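Local coordinates for protein 3-oxo-tetronate kinase (Haemophilus influenzae, PDB 1YZY) that catalyses the ATP-dependent phosphorylation of 3-oxo-tetronate to 3-oxo-tetronate 4-phosphate, as a member of the four-carbon acid sugar kinase family, at residues S52-L63 with N92-E103. Numbering follows the deposited sequence.
Sequences SNPVNEAIEQSL and NIGPVTDALLDE
Asn92 holds CG anti to its carbonyl carbon, beside the backbone N (chi1 -48°), which points its amide at the start of the facing helix, while Ile59 CG2, anti to the backbone N, is set against the methyl of Ala99 (CG2 to CB 3.6 Å). The two ends of the Asn92 amide meet different surroundings. Asn92 ND2 gives a weak hydrogen bond to the backbone O of Asn53 (3.3 Å, N-H...O 157°) and another weak one to the O of Ser50, whereas Asn92 OD1 lies 3.5 Å from CB of Val55. The methyl of Ala58 packs against the same amide. Side-by-side packing of neighbouring helices is familiar from alpha/beta domains; here, in the sugar-binding N-terminal domain, helices 55-71 and 93-104 run in roughly the same direction, and the axes of their short segments approach to 9.1 Å at a crossing angle of -38°. CB of Pro95 meets both CG2 of Val55 and CD1 of Ile59, and both side chains cross that of Pro95 at about a right angle. One turn on from Ala58, Ser62 bonds through OG back to the O of Ala58 (2.8 Å), reaching that carbonyl from the face opposite Ser62 N; with its proton donated there, the buried hydroxyl lies against CG1 of Val96 (3.4 Å from OG). Val96 and Leu100 also touch Phe79 of strand 77-80. Farther along, CD2 of Leu63 rests on CB of Glu103 (3.9 Å) and on the backbone O of Ala99.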
ATOM      1  N   SER A  52      -9.842 -12.522   0.269  1.00 23.63           N
ATOM      2  CA  SER A  52     -10.905 -13.456   0.629  1.00 24.98           C
ATOM      3  C   SER A  52     -12.083 -13.549  -0.352  1.00 22.41           C
ATOM      4  O   SER A  52     -13.195 -13.931   0.027  1.00 23.15           O
ATOM      5  CB  SER A  52     -11.406 -13.159   2.045  1.00 18.94           C
ATOM      6  OG  SER A  52     -11.759 -11.795   2.210  1.00 27.65           O
ATOM      7  N   ASN A  53     -11.836 -13.195  -1.607  1.00 23.22           N
ATOM      8  CA  ASN A  53     -12.853 -13.264  -2.652  1.00 27.26           C
ATOM      9  C   ASN A  53     -12.891 -14.720  -3.143  1.00 29.26           C
ATOM     10  O   ASN A  53     -12.128 -15.554  -2.661  1.00 32.37           O
ATOM     11  CB  ASN A  53     -12.489 -12.307  -3.800  1.00 25.32           C
ATOM     12  CG  ASN A  53     -11.192 -12.686  -4.487  1.00 27.75           C
ATOM     13  OD1 ASN A  53     -10.307 -13.280  -3.878  1.00 25.77           O
ATOM     14  ND2 ASN A  53     -11.079 -12.351  -5.766  1.00 25.34           N
ATOM     15  N   PRO A  54     -13.840 -15.069  -4.037  1.00 31.88           N
ATOM     16  CA  PRO A  54     -13.884 -16.459  -4.517  1.00 29.71           C
ATOM     17  C   PRO A  54     -12.515 -16.903  -5.033  1.00 28.40           C
ATOM     18  O   PRO A  54     -11.893 -16.220  -5.846  1.00 28.08           O
ATOM     19  CB  PRO A  54     -14.920 -16.391  -5.634  1.00 29.31           C
ATOM     20  CG  PRO A  54     -15.884 -15.368  -5.104  1.00 26.88           C
ATOM     21  CD  PRO A  54     -14.967 -14.289  -4.584  1.00 22.93           C
ATOM     22  N   VAL A  55     -12.089 -18.085  -4.607  1.00 26.64           N
ATOM     23  CA  VAL A  55     -10.779 -18.604  -4.982  1.00 25.94           C
ATOM     24  C   VAL A  55     -10.421 -18.647  -6.471  1.00 30.67           C
ATOM     25  O   VAL A  55      -9.249 -18.490  -6.822  1.00 23.45           O
ATOM     26  CB  VAL A  55     -10.508 -19.976  -4.308  1.00 31.25           C
ATOM     27  CG1 VAL A  55     -11.545 -21.004  -4.745  1.00 31.37           C
ATOM     28  CG2 VAL A  55      -9.078 -20.441  -4.596  1.00 26.59           C
ATOM     29  N   ASN A  56     -11.396 -18.880  -7.350  1.00 29.79           N
ATOM     30  CA  ASN A  56     -11.075 -18.921  -8.780  1.00 33.41           C
ATOM     31  C   ASN A  56     -10.892 -17.545  -9.393  1.00 27.72           C
ATOM     32  O   ASN A  56     -10.290 -17.404 -10.457  1.00 30.54           O
ATOM     33  CB  ASN A  56     -12.072 -19.764  -9.566  1.00 41.40           C
ATOM     34  CG  ASN A  56     -11.588 -21.192  -9.750  1.00 49.40           C
ATOM     35  OD1 ASN A  56     -10.806 -21.488 -10.663  1.00 56.73           O
ATOM     36  ND2 ASN A  56     -12.010 -22.080  -8.854  1.00 48.88           N
ATOM     37  N   GLU A  57     -11.444 -16.536  -8.728  1.00 25.36           N
ATOM     38  CA  GLU A  57     -11.288 -15.156  -9.163  1.00 28.04           C
ATOM     39  C   GLU A  57      -9.866 -14.730  -8.785  1.00 25.02           C
ATOM     40  O   GLU A  57      -9.113 -14.230  -9.625  1.00 24.58           O
ATOM     41  CB  GLU A  57     -12.305 -14.257  -8.464  1.00 32.49           C
ATOM     42  CG  GLU A  57     -13.663 -14.219  -9.136  1.00 41.30           C
ATOM     43  CD  GLU A  57     -14.675 -13.408  -8.355  1.00 46.92           C
ATOM     44  OE1 GLU A  57     -14.297 -12.342  -7.803  1.00 43.29           O
ATOM     45  OE2 GLU A  57     -15.846 -13.856  -8.288  1.00 43.41           O
ATOM     46  N   ALA A  58      -9.504 -14.957  -7.524  1.00 24.56           N
ATOM     47  CA  ALA A  58      -8.169 -14.634  -7.014  1.00 25.73           C
ATOM     48  C   ALA A  58      -7.099 -15.266  -7.903  1.00 21.43           C
ATOM     49  O   ALA A  58      -6.116 -14.625  -8.254  1.00 29.48           O
ATOM     50  CB  ALA A  58      -8.024 -15.126  -5.592  1.00 19.87           C
ATOM     51  N   ILE A  59      -7.302 -16.524  -8.281  1.00 21.27           N
ATOM     52  CA  ILE A  59      -6.355 -17.217  -9.142  1.00 22.62           C
ATOM     53  C   ILE A  59      -6.271 -16.568 -10.522  1.00 22.60           C
ATOM     54  O   ILE A  59      -5.172 -16.363 -11.049  1.00 24.77           O
ATOM     55  CB  ILE A  59      -6.719 -18.719  -9.286  1.00 21.26           C
ATOM     56  CG1 ILE A  59      -6.567 -19.415  -7.934  1.00 24.90           C
ATOM     57  CG2 ILE A  59      -5.834 -19.405 -10.331  1.00 24.18           C
ATOM     58  CD1 ILE A  59      -6.957 -20.878  -7.943  1.00 26.25           C
ATOM     59  N   GLU A  60      -7.422 -16.276 -11.127  1.00 26.01           N
ATOM     60  CA  GLU A  60      -7.437 -15.666 -12.455  1.00 23.74           C
ATOM     61  C   GLU A  60      -6.822 -14.273 -12.459  1.00 18.19           C
ATOM     62  O   GLU A  60      -6.059 -13.932 -13.353  1.00 20.13           O
ATOM     63  CB  GLU A  60      -8.858 -15.615 -13.015  1.00 28.94           C
ATOM     64  CG  GLU A  60      -8.942 -15.123 -14.468  1.00 41.73           C
ATOM     65  CD  GLU A  60      -8.131 -15.977 -15.447  1.00 53.56           C
ATOM     66  OE1 GLU A  60      -7.914 -17.183 -15.178  1.00 59.78           O
ATOM     67  OE2 GLU A  60      -7.715 -15.438 -16.499  1.00 54.24           O
ATOM     68  N   GLN A  61      -7.176 -13.472 -11.465  1.00 15.29           N
ATOM     69  CA  GLN A  61      -6.659 -12.114 -11.335  1.00 19.98           C
ATOM     70  C   GLN A  61      -5.151 -12.102 -11.134  1.00 14.68           C
ATOM     71  O   GLN A  61      -4.436 -11.293 -11.740  1.00 17.13           O
ATOM     72  CB  GLN A  61      -7.358 -11.418 -10.171  1.00 16.58           C
ATOM     73  CG  GLN A  61      -8.869 -11.310 -10.378  1.00 23.31           C
ATOM     74  CD  GLN A  61      -9.638 -10.935  -9.120  1.00 32.62           C
ATOM     75  OE1 GLN A  61      -9.063 -10.734  -8.048  1.00 32.64           O
ATOM     76  NE2 GLN A  61     -10.955 -10.833  -9.253  1.00 37.26           N
ATOM     77  N   SER A  62      -4.679 -12.992 -10.265  1.00 18.52           N
ATOM     78  CA  SER A  62      -3.257 -13.121  -9.959  1.00 16.71           C
ATOM     79  C   SER A  62      -2.468 -13.510 -11.197  1.00 21.24           C
ATOM     80  O   SER A  62      -1.346 -13.032 -11.411  1.00 23.55           O
ATOM     81  CB  SER A  62      -3.045 -14.152  -8.847  1.00 15.00           C
ATOM     82  OG  SER A  62      -3.562 -13.689  -7.602  1.00 10.88           O
ATOM     83  N   LEU A  63      -3.048 -14.395 -12.002  1.00 18.78           N
ATOM     84  CA  LEU A  63      -2.416 -14.840 -13.234  1.00 19.41           C
ATOM     85  C   LEU A  63      -2.398 -13.729 -14.281  1.00 20.21           C
ATOM     86  O   LEU A  63      -1.535 -13.705 -15.163  1.00 25.66           O
ATOM     87  CB  LEU A  63      -3.146 -16.067 -13.772  1.00 19.87           C
ATOM     88  CG  LEU A  63      -2.896 -17.349 -12.974  1.00 23.70           C
ATOM     89  CD1 LEU A  63      -3.918 -18.411 -13.326  1.00 27.85           C
ATOM     90  CD2 LEU A  63      -1.481 -17.837 -13.240  1.00 26.80           C
ATOM     91  N   ASN A  92      -6.886 -18.299  -0.239  1.00 32.05           N
ATOM     92  CA  ASN A  92      -6.235 -18.094  -1.534  1.00 23.92           C
ATOM     93  C   ASN A  92      -4.715 -18.049  -1.547  1.00 19.45           C
ATOM     94  O   ASN A  92      -4.114 -18.014  -2.620  1.00 15.89           O
ATOM     95  CB  ASN A  92      -6.754 -16.798  -2.155  1.00 20.04           C
ATOM     96  CG  ASN A  92      -8.281 -16.825  -2.061  1.00 16.03           C
ATOM     97  OD1 ASN A  92      -8.897 -17.893  -2.056  1.00 21.74           O
ATOM     98  ND2 ASN A  92      -8.890 -15.649  -1.972  1.00 16.48           N
ATOM     99  N   ILE A  93      -4.080 -17.982  -0.379  1.00 14.77           N
ATOM    100  CA  ILE A  93      -2.612 -17.905  -0.356  1.00 14.91           C
ATOM    101  C   ILE A  93      -2.025 -19.138  -1.053  1.00 16.85           C
ATOM    102  O   ILE A  93      -1.219 -19.015  -1.977  1.00 16.85           O
ATOM    103  CB  ILE A  93      -2.058 -17.777   1.087  1.00 20.63           C
ATOM    104  CG1 ILE A  93      -2.433 -16.414   1.665  1.00 10.85           C
ATOM    105  CG2 ILE A  93      -0.534 -17.952   1.111  1.00 12.48           C
ATOM    106  CD1 ILE A  93      -2.115 -16.283   3.136  1.00 14.99           C
ATOM    107  N   GLY A  94      -2.479 -20.318  -0.635  1.00 14.73           N
ATOM    108  CA  GLY A  94      -2.010 -21.566  -1.222  1.00 16.49           C
ATOM    109  C   GLY A  94      -2.390 -21.744  -2.678  1.00 11.84           C
ATOM    110  O   GLY A  94      -1.543 -22.087  -3.508  1.00 19.46           O
ATOM    111  N   PRO A  95      -3.682 -21.608  -3.008  1.00 14.63           N
ATOM    112  CA  PRO A  95      -4.136 -21.752  -4.396  1.00 13.29           C
ATOM    113  C   PRO A  95      -3.387 -20.821  -5.359  1.00 17.20           C
ATOM    114  O   PRO A  95      -2.988 -21.235  -6.449  1.00 17.17           O
ATOM    115  CB  PRO A  95      -5.605 -21.372  -4.295  1.00 13.31           C
ATOM    116  CG  PRO A  95      -5.982 -21.921  -2.927  1.00 12.76           C
ATOM    117  CD  PRO A  95      -4.829 -21.466  -2.089  1.00 15.39           C
ATOM    118  N   VAL A  96      -3.234 -19.556  -4.961  1.00 14.33           N
ATOM    119  CA  VAL A  96      -2.544 -18.567  -5.784  1.00 16.48           C
ATOM    120  C   VAL A  96      -1.074 -18.907  -5.956  1.00 18.51           C
ATOM    121  O   VAL A  96      -0.530 -18.753  -7.049  1.00 23.90           O
ATOM    122  CB  VAL A  96      -2.695 -17.133  -5.212  1.00 18.75           C
ATOM    123  CG1 VAL A  96      -1.898 -16.147  -6.032  1.00 12.83           C
ATOM    124  CG2 VAL A  96      -4.154 -16.719  -5.225  1.00 19.10           C
ATOM    125  N   THR A  97      -0.427 -19.345  -4.879  1.00 16.61           N
ATOM    126  CA  THR A  97       0.987 -19.713  -4.944  1.00 14.31           C
ATOM    127  C   THR A  97       1.152 -20.863  -5.934  1.00 14.89           C
ATOM    128  O   THR A  97       2.049 -20.851  -6.787  1.00 14.70           O
ATOM    129  CB  THR A  97       1.535 -20.136  -3.541  1.00 18.84           C
ATOM    130  OG1 THR A  97       1.450 -19.031  -2.637  1.00 22.32           O
ATOM    131  CG2 THR A  97       2.991 -20.572  -3.623  1.00  8.61           C
ATOM    132  N   ASP A  98       0.263 -21.845  -5.839  1.00 15.87           N
ATOM    133  CA  ASP A  98       0.309 -23.001  -6.727  1.00 19.86           C
ATOM    134  C   ASP A  98       0.078 -22.630  -8.180  1.00 21.88           C
ATOM    135  O   ASP A  98       0.744 -23.157  -9.070  1.00 14.80           O
ATOM    136  CB  ASP A  98      -0.703 -24.040  -6.282  1.00 12.54           C
ATOM    137  CG  ASP A  98      -0.196 -24.799  -5.077  1.00 21.70           C
ATOM    138  OD1 ASP A  98       1.034 -25.005  -4.989  1.00 20.86           O
ATOM    139  OD2 ASP A  98      -1.020 -25.182  -4.222  1.00 19.76           O
ATOM    140  N   ALA A  99      -0.900 -21.763  -8.419  1.00 19.30           N
ATOM    141  CA  ALA A  99      -1.209 -21.320  -9.773  1.00 17.84           C
ATOM    142  C   ALA A  99      -0.002 -20.592 -10.352  1.00 20.01           C
ATOM    143  O   ALA A  99       0.357 -20.800 -11.509  1.00 18.35           O
ATOM    144  CB  ALA A  99      -2.423 -20.408  -9.752  1.00 14.99           C
ATOM    145  N   LEU A 100       0.623 -19.748  -9.533  1.00 16.39           N
ATOM    146  CA  LEU A 100       1.800 -18.994  -9.944  1.00 15.60           C
ATOM    147  C   LEU A 100       2.970 -19.916 -10.230  1.00 19.55           C
ATOM    148  O   LEU A 100       3.695 -19.727 -11.214  1.00 18.19           O
ATOM    149  CB  LEU A 100       2.184 -17.969  -8.873  1.00 18.24           C
ATOM    150  CG  LEU A 100       1.169 -16.846  -8.619  1.00 19.45           C
ATOM    151  CD1 LEU A 100       1.669 -15.890  -7.533  1.00 12.09           C
ATOM    152  CD2 LEU A 100       0.908 -16.098  -9.912  1.00 16.40           C
ATOM    153  N   LEU A 101       3.174 -20.895  -9.350  1.00 17.17           N
ATOM    154  CA  LEU A 101       4.252 -21.866  -9.519  1.00 22.09           C
ATOM    155  C   LEU A 101       4.061 -22.637 -10.811  1.00 21.04           C
ATOM    156  O   LEU A 101       5.007 -22.840 -11.569  1.00 16.94           O
ATOM    157  CB  LEU A 101       4.300 -22.836  -8.333  1.00 19.77           C
ATOM    158  CG  LEU A 101       5.020 -22.340  -7.075  1.00 23.27           C
ATOM    159  CD1 LEU A 101       4.784 -23.304  -5.934  1.00 26.31           C
ATOM    160  CD2 LEU A 101       6.514 -22.174  -7.352  1.00 21.99           C
ATOM    161  N   ASP A 102       2.826 -23.061 -11.055  1.00 18.39           N
ATOM    162  CA  ASP A 102       2.498 -23.796 -12.269  1.00 27.68           C
ATOM    163  C   ASP A 102       2.794 -22.986 -13.525  1.00 28.16           C
ATOM    164  O   ASP A 102       3.455 -23.468 -14.450  1.00 26.37           O
ATOM    165  CB  ASP A 102       1.024 -24.191 -12.262  1.00 24.86           C
ATOM    166  CG  ASP A 102       0.724 -25.291 -11.270  1.00 25.43           C
ATOM    167  OD1 ASP A 102       1.637 -26.092 -10.967  1.00 27.13           O
ATOM    168  OD2 ASP A 102      -0.430 -25.359 -10.803  1.00 31.23           O
ATOM    169  N   GLU A 103       2.252 -21.776 -13.573  1.00 28.40           N
ATOM    170  CA  GLU A 103       2.452 -20.899 -14.716  1.00 27.31           C
ATOM    171  C   GLU A 103       3.929 -20.668 -14.993  1.00 29.80           C
ATOM    172  O   GLU A 103       4.354 -20.611 -16.153  1.00 29.29           O
ATOM    173  CB  GLU A 103       1.735 -19.566 -14.479  1.00 28.50           C
ATOM    174  CG  GLU A 103       2.023 -18.478 -15.504  1.00 28.86           C
ATOM    175  CD  GLU A 103       1.644 -18.844 -16.931  1.00 31.86           C
ATOM    176  OE1 GLU A 103       0.633 -19.553 -17.127  1.00 23.00           O
ATOM    177  OE2 GLU A 103       2.362 -18.410 -17.863  1.00 39.05           O
TER